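PDB 5GT1: choline binding protein A from Lactobacillus salivarius str. Ren, which probably takes part, as an S-layer protein, in adhesion to intestinal epithelial cells and carries, in this part, a zinc-binding domain of the peptidase M23 family. Local coordinates for residues A[98-103]-A[159-164]; A[92-97]-A[144-149]. One frame throughout, in Å; residues are numbered along the deposited sequence.

Interaction 1 of 2, residues A[98-103]-A[159-164]; sequences DEYTFV and TWLDPR
Tyr100 meets Leu161 and Val103 meets Trp160 across strand 135-141 of the curled antiparallel sheet of the M23 domain. That strand hydrogen-bonds to both segments, through Thr141 and Gly139 on one side and Ile140 on the other, so the segments are second neighbours and no hydrogen bond joins them directly; the CA atoms of Tyr100 and Leu161 are 9.9 Å apart. Both contacts are apolar. On one face of the sheet, Leu161 CD1 lies 3.7 Å from Tyr100 CE1, near the plane of the ring and at its edge, and the two side chains cross at about a right angle. On the other face, Val103 CG2 lies in the plane of the indole, at its edge, 4.0 Å from Trp160 CH2. With CG anti to the carbonyl carbon (chi1 -65°), the Trp160 side chain carries its six-membered ring to this methyl, while NE1 at the other end of the indole is bonded to Ala149 O of helix 146-151. Within 159-164, Asp162 is the N-cap of helix 163-173, and its OD1 accepts from Arg164 N at 2.9 Å, the donor lying 45° out of the carboxylate plane.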
loop_
_atom_site.group_PDB
_atom_site.type_symbol
_atom_site.label_atom_id
_atom_site.label_comp_id
_atom_site.label_asym_id
_atom_site.label_seq_id
_atom_site.Cartn_x
_atom_site.Cartn_y
_atom_site.Cartn_z
ATOM N N ASP A 98 15.392 0.149 -2.642
ATOM C CA ASP A 98 16.312 0.622 -3.686
ATOM C C ASP A 98 15.572 1.141 -4.914
ATOM O O ASP A 98 15.948 2.158 -5.500
ATOM C CB ASP A 98 17.291 -0.482 -4.079
ATOM C CG ASP A 98 18.520 -0.509 -3.180
ATOM O OD1 ASP A 98 18.980 -1.624 -2.826
ATOM O OD2 ASP A 98 19.018 0.591 -2.827
ATOM N N GLU A 99 14.493 0.451 -5.267
ATOM C CA GLU A 99 13.772 0.671 -6.507
ATOM C C GLU A 99 12.397 1.327 -6.296
ATOM O O GLU A 99 11.896 2.038 -7.173
ATOM C CB GLU A 99 13.601 -0.692 -7.184
ATOM C CG GLU A 99 13.464 -0.679 -8.694
ATOM C CD GLU A 99 13.495 -2.081 -9.315
ATOM O OE1 GLU A 99 13.245 -2.192 -10.535
ATOM O OE2 GLU A 99 13.765 -3.077 -8.606
ATOM N N TYR A 100 11.790 1.103 -5.132
ATOM C CA TYR A 100 10.365 1.439 -4.967
ATOM C C TYR A 100 10.032 2.276 -3.750
ATOM O O TYR A 100 10.683 2.175 -2.707
ATOM C CB TYR A 100 9.520 0.160 -4.915
ATOM C CG TYR A 100 9.573 -0.709 -6.155
ATOM C CD1 TYR A 100 8.932 -0.319 -7.337
ATOM C CD2 TYR A 100 10.234 -1.945 -6.131
ATOM C CE1 TYR A 100 8.970 -1.134 -8.468
ATOM C CE2 TYR A 100 10.269 -2.766 -7.252
ATOM C CZ TYR A 100 9.640 -2.356 -8.413
ATOM O OH TYR A 100 9.676 -3.168 -9.522
ATOM N N THR A 101 8.986 3.087 -3.894
ATOM C CA THR A 101 8.345 3.739 -2.766
ATOM C C THR A 101 7.009 3.043 -2.506
ATOM O O THR A 101 6.168 2.931 -3.415
ATOM C CB THR A 101 8.095 5.224 -3.070
ATOM O OG1 THR A 101 9.338 5.861 -3.416
ATOM C CG2 THR A 101 7.468 5.920 -1.864
ATOM N N PHE A 102 6.830 2.566 -1.274
ATOM C CA PHE A 102 5.599 1.913 -0.831
ATOM C C PHE A 102 4.834 2.868 0.073
ATOM O O PHE A 102 5.410 3.434 1.003
ATOM C CB PHE A 102 5.949 0.635 -0.050
ATOM C CG PHE A 102 6.791 -0.350 -0.831
ATOM C CD1 PHE A 102 6.193 -1.398 -1.526
ATOM C CD2 PHE A 102 8.195 -0.248 -0.842
ATOM C CE1 PHE A 102 6.973 -2.306 -2.246
ATOM C CE2 PHE A 102 8.972 -1.141 -1.552
ATOM C CZ PHE A 102 8.367 -2.172 -2.253
ATOM N N VAL A 103 3.548 3.055 -0.196
ATOM C CA VAL A 103 2.699 3.882 0.669
ATOM C C VAL A 103 1.629 3.008 1.331
ATOM O O VAL A 103 0.837 2.364 0.640
ATOM C CB VAL A 103 2.048 5.040 -0.123
ATOM C CG1 VAL A 103 1.261 5.962 0.812
ATOM C CG2 VAL A 103 3.124 5.812 -0.882
ATOM N N THR A 159 2.812 6.549 -13.235
ATOM C CA THR A 159 3.384 6.903 -11.929
ATOM C C THR A 159 3.223 5.739 -10.926
ATOM O O THR A 159 4.195 5.296 -10.311
ATOM C CB THR A 159 2.719 8.174 -11.348
ATOM O OG1 THR A 159 2.967 9.274 -12.228
ATOM C CG2 THR A 159 3.286 8.513 -9.972
ATOM N N TRP A 160 1.992 5.272 -10.781
ATOM C CA TRP A 160 1.650 4.212 -9.838
ATOM C C TRP A 160 1.610 2.901 -10.555
ATOM O O TRP A 160 1.201 2.828 -11.722
ATOM C CB TRP A 160 0.303 4.514 -9.175
ATOM C CG TRP A 160 0.370 5.763 -8.327
ATOM C CD1 TRP A 160 -0.055 7.065 -8.662
ATOM C CD2 TRP A 160 0.941 5.879 -6.988
ATOM N NE1 TRP A 160 0.192 7.936 -7.634
ATOM C CE2 TRP A 160 0.799 7.289 -6.597
ATOM C CE3 TRP A 160 1.527 4.983 -6.092
ATOM C CZ2 TRP A 160 1.225 7.755 -5.350
ATOM C CZ3 TRP A 160 1.963 5.464 -4.853
ATOM C CH2 TRP A 160 1.810 6.817 -4.488
ATOM N N LEU A 161 2.059 1.862 -9.863
ATOM C CA LEU A 161 2.139 0.521 -10.400
ATOM C C LEU A 161 1.146 -0.392 -9.696
ATOM O O LEU A 161 0.755 -0.131 -8.553
ATOM C CB LEU A 161 3.565 -0.028 -10.227
ATOM C CG LEU A 161 4.688 0.912 -10.673
ATOM C CD1 LEU A 161 6.053 0.390 -10.251
ATOM C CD2 LEU A 161 4.629 1.165 -12.181
ATOM N N ASP A 162 0.747 -1.465 -10.377
ATOM C CA ASP A 162 -0.220 -2.403 -9.815
ATOM C C ASP A 162 0.445 -3.231 -8.706
ATOM O O ASP A 162 1.303 -4.065 -9.002
ATOM C CB ASP A 162 -0.772 -3.318 -10.918
ATOM C CG ASP A 162 -1.842 -4.278 -10.408
ATOM O OD1 ASP A 162 -2.095 -4.347 -9.179
ATOM O OD2 ASP A 162 -2.436 -4.967 -11.256
ATOM N N PRO A 163 0.066 -2.991 -7.421
ATOM C CA PRO A 163 0.716 -3.747 -6.353
ATOM C C PRO A 163 0.400 -5.237 -6.417
ATOM O O PRO A 163 1.223 -6.041 -5.971
ATOM C CB PRO A 163 0.122 -3.134 -5.064
ATOM C CG PRO A 163 -0.316 -1.759 -5.480
ATOM C CD PRO A 163 -0.876 -1.987 -6.870
ATOM N N ARG A 164 -0.770 -5.603 -6.949
ATOM C CA ARG A 164 -1.131 -7.027 -7.018
ATOM C C ARG A 164 -0.149 -7.788 -7.907
ATOM O O ARG A 164 0.400 -8.812 -7.497
ATOM C CB ARG A 164 -2.569 -7.260 -7.493
ATOM C CG ARG A 164 -2.931 -8.745 -7.448
ATOM C CD ARG A 164 -4.407 -9.018 -7.608
ATOM N NE ARG A 164 -4.835 -8.757 -8.966
ATOM C CZ ARG A 164 -5.968 -9.217 -9.502
ATOM N NH1 ARG A 164 -6.804 -9.993 -8.803
ATOM N NH2 ARG A 164 -6.265 -8.902 -10.753
#

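Interaction 2 of 2, residues A[92-97]-A[144-149]; sequences YVVVRS and TNVMKA
Val94 faces Val146 and Arg96 faces Thr144, each pair with its CA atoms 8.0 Å apart, as strand 92-96 runs past the start of helix 146-151 in a nearly antiparallel sense, 160° between the two directions. Tyr92, Val94 and Arg96 all point at the helical segment. In the middle, Val146 CG2 is 4.1 Å from Val94 CG2 and almost as near to Val94 CG1, so one methyl sits against both branches; chi1 of 79° puts CG1 of Val146 between the backbone N and the carbonyl carbon and leaves CG2 anti to the N, facing Val94. At one end Met147, bent at chi2, brings CE to 3.3 Å from Tyr92 OH, a hydroxyl that also has a weak hydrogen bond to Gln82. The whole is a short helix laid on one face of the antiparallel sheet of the M23 domain, Val146 also touching Gln82 and Val103 on the flanking strands. At the other end Thr144 OG1 stands over the centre of the Arg96 guanidinium, 3.7 Å from CZ. Arg96 NH1 is bonded to Thr101 OG1 and Arg142 O, and NH2 weakly to Asp98 O, which holds the flat group in place. An alanine at Arg96 would remove the surface beneath Thr144 and would probably leave Thr101 OG1 and Arg142 O without this donor. Asn145 is the N-cap, just ahead of helix 146-151, and its OD1 accepts from Lys148 N at 3.2 Å with a nearly straight N-H...O angle of 162°, the donor lying well above the amide plane.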
loop_
_atom_site.group_PDB
_atom_site.type_symbol
_atom_site.label_atom_id
_atom_site.label_comp_id
_atom_site.label_asym_id
_atom_site.label_seq_id
_atom_site.Cartn_x
_atom_site.Cartn_y
_atom_site.Cartn_z
ATOM N N TYR A 92 -0.614 7.882 7.041
ATOM C CA TYR A 92 0.113 7.006 6.115
ATOM C C TYR A 92 1.579 6.807 6.490
ATOM O O TYR A 92 2.183 7.646 7.160
ATOM C CB TYR A 92 -0.017 7.512 4.674
ATOM C CG TYR A 92 0.634 8.862 4.472
ATOM C CD1 TYR A 92 1.962 8.957 4.050
ATOM C CD2 TYR A 92 -0.066 10.033 4.725
ATOM C CE1 TYR A 92 2.579 10.188 3.877
ATOM C CE2 TYR A 92 0.536 11.280 4.550
ATOM C CZ TYR A 92 1.860 11.349 4.135
ATOM O OH TYR A 92 2.477 12.567 3.964
ATOM N N VAL A 93 2.153 5.697 6.031
ATOM C CA VAL A 93 3.563 5.398 6.225
ATOM C C VAL A 93 4.178 5.187 4.856
ATOM O O VAL A 93 3.603 4.474 4.028
ATOM C CB VAL A 93 3.739 4.102 7.034
ATOM C CG1 VAL A 93 5.213 3.795 7.263
ATOM C CG2 VAL A 93 2.991 4.208 8.346
ATOM N N VAL A 94 5.328 5.821 4.618
ATOM C CA VAL A 94 6.086 5.665 3.378
ATOM C C VAL A 94 7.383 4.895 3.669
ATOM O O VAL A 94 8.150 5.251 4.580
ATOM C CB VAL A 94 6.402 7.038 2.724
ATOM C CG1 VAL A 94 7.122 6.862 1.381
ATOM C CG2 VAL A 94 5.111 7.842 2.555
ATOM N N VAL A 95 7.594 3.819 2.918
ATOM C CA VAL A 95 8.798 3.001 3.008
ATOM C C VAL A 95 9.484 3.026 1.640
ATOM O O VAL A 95 8.833 2.826 0.612
ATOM C CB VAL A 95 8.466 1.536 3.396
ATOM C CG1 VAL A 95 9.728 0.679 3.396
ATOM C CG2 VAL A 95 7.789 1.469 4.762
ATOM N N ARG A 96 10.794 3.283 1.629
ATOM C CA ARG A 96 11.558 3.357 0.379
ATOM C C ARG A 96 12.583 2.247 0.341
ATOM O O ARG A 96 13.344 2.091 1.285
ATOM C CB ARG A 96 12.260 4.717 0.244
ATOM C CG ARG A 96 13.193 4.828 -0.965
ATOM C CD ARG A 96 12.448 5.063 -2.272
ATOM N NE ARG A 96 13.294 4.770 -3.436
ATOM C CZ ARG A 96 12.878 4.745 -4.704
ATOM N NH1 ARG A 96 11.605 4.990 -5.015
ATOM N NH2 ARG A 96 13.749 4.466 -5.676
ATOM N N SER A 97 12.564 1.453 -0.726
ATOM C CA SER A 97 13.606 0.459 -0.976
ATOM C C SER A 97 14.539 0.997 -2.076
ATOM O O SER A 97 14.475 2.179 -2.415
ATOM C CB SER A 97 12.988 -0.881 -1.385
ATOM O OG SER A 97 12.367 -0.800 -2.656
ATOM N N THR A 144 10.447 8.934 -6.435
ATOM C CA THR A 144 11.198 9.103 -5.225
ATOM C C THR A 144 10.572 10.238 -4.382
ATOM O O THR A 144 10.608 10.210 -3.156
ATOM C CB THR A 144 12.680 9.311 -5.626
ATOM O OG1 THR A 144 13.510 8.364 -4.948
ATOM C CG2 THR A 144 13.150 10.716 -5.405
ATOM N N ASN A 145 9.957 11.204 -5.060
ATOM C CA ASN A 145 9.239 12.306 -4.421
ATOM C C ASN A 145 7.797 11.860 -4.224
ATOM O O ASN A 145 7.015 11.866 -5.173
ATOM C CB ASN A 145 9.302 13.547 -5.326
ATOM C CG ASN A 145 8.610 14.766 -4.734
ATOM O OD1 ASN A 145 7.830 14.677 -3.786
ATOM N ND2 ASN A 145 8.905 15.931 -5.304
ATOM N N VAL A 146 7.449 11.478 -2.996
ATOM C CA VAL A 146 6.127 10.893 -2.733
ATOM C C VAL A 146 4.991 11.906 -2.966
ATOM O O VAL A 146 3.934 11.555 -3.489
ATOM C CB VAL A 146 6.040 10.220 -1.329
ATOM C CG1 VAL A 146 5.830 11.239 -0.216
ATOM C CG2 VAL A 146 4.905 9.208 -1.298
ATOM N N MET A 147 5.229 13.166 -2.609
ATOM C CA MET A 147 4.214 14.201 -2.797
ATOM C C MET A 147 3.882 14.396 -4.272
ATOM O O MET A 147 2.718 14.594 -4.629
ATOM C CB MET A 147 4.643 15.515 -2.142
ATOM C CG MET A 147 4.593 15.465 -0.627
ATOM S SD MET A 147 2.955 15.060 0.028
ATOM C CE MET A 147 3.449 14.713 1.716
ATOM N N LYS A 148 4.904 14.335 -5.120
ATOM C CA LYS A 148 4.691 14.413 -6.563
ATOM C C LYS A 148 3.856 13.207 -7.048
ATOM O O LYS A 148 2.872 13.371 -7.790
ATOM C CB LYS A 148 6.031 14.526 -7.299
ATOM C CG LYS A 148 5.890 14.860 -8.778
ATOM N N ALA A 149 4.203 12.007 -6.584
ATOM C CA ALA A 149 3.397 10.829 -6.900
ATOM C C ALA A 149 1.956 11.034 -6.424
ATOM O O ALA A 149 0.998 10.774 -7.160
ATOM C CB ALA A 149 4.021 9.570 -6.301
#

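In the fold
The centres of interactions 1 and 2 are about 9 Å apart, and both draw on the same antiparallel sheet. Strands 92-96 and 101-108 follow each other in the chain and pair side by side, Phe102 N bonding to Val95 O; helix 146-151 and strand 160-161 come later in the same succession. The segments therefore alternate: 92-97, 98-103, 144-149, 159-164. Thr101 CG2 packs on Val94 CG1, directly joining the two contacts. Strand 135-141, which separates the halves of interaction 1, carries the zinc ligand His137, and Val103 lies about 10 Å from the bound ion, between side chain and metal. Together the contacts tie the later helix and strand to the sheet that bears the zinc site.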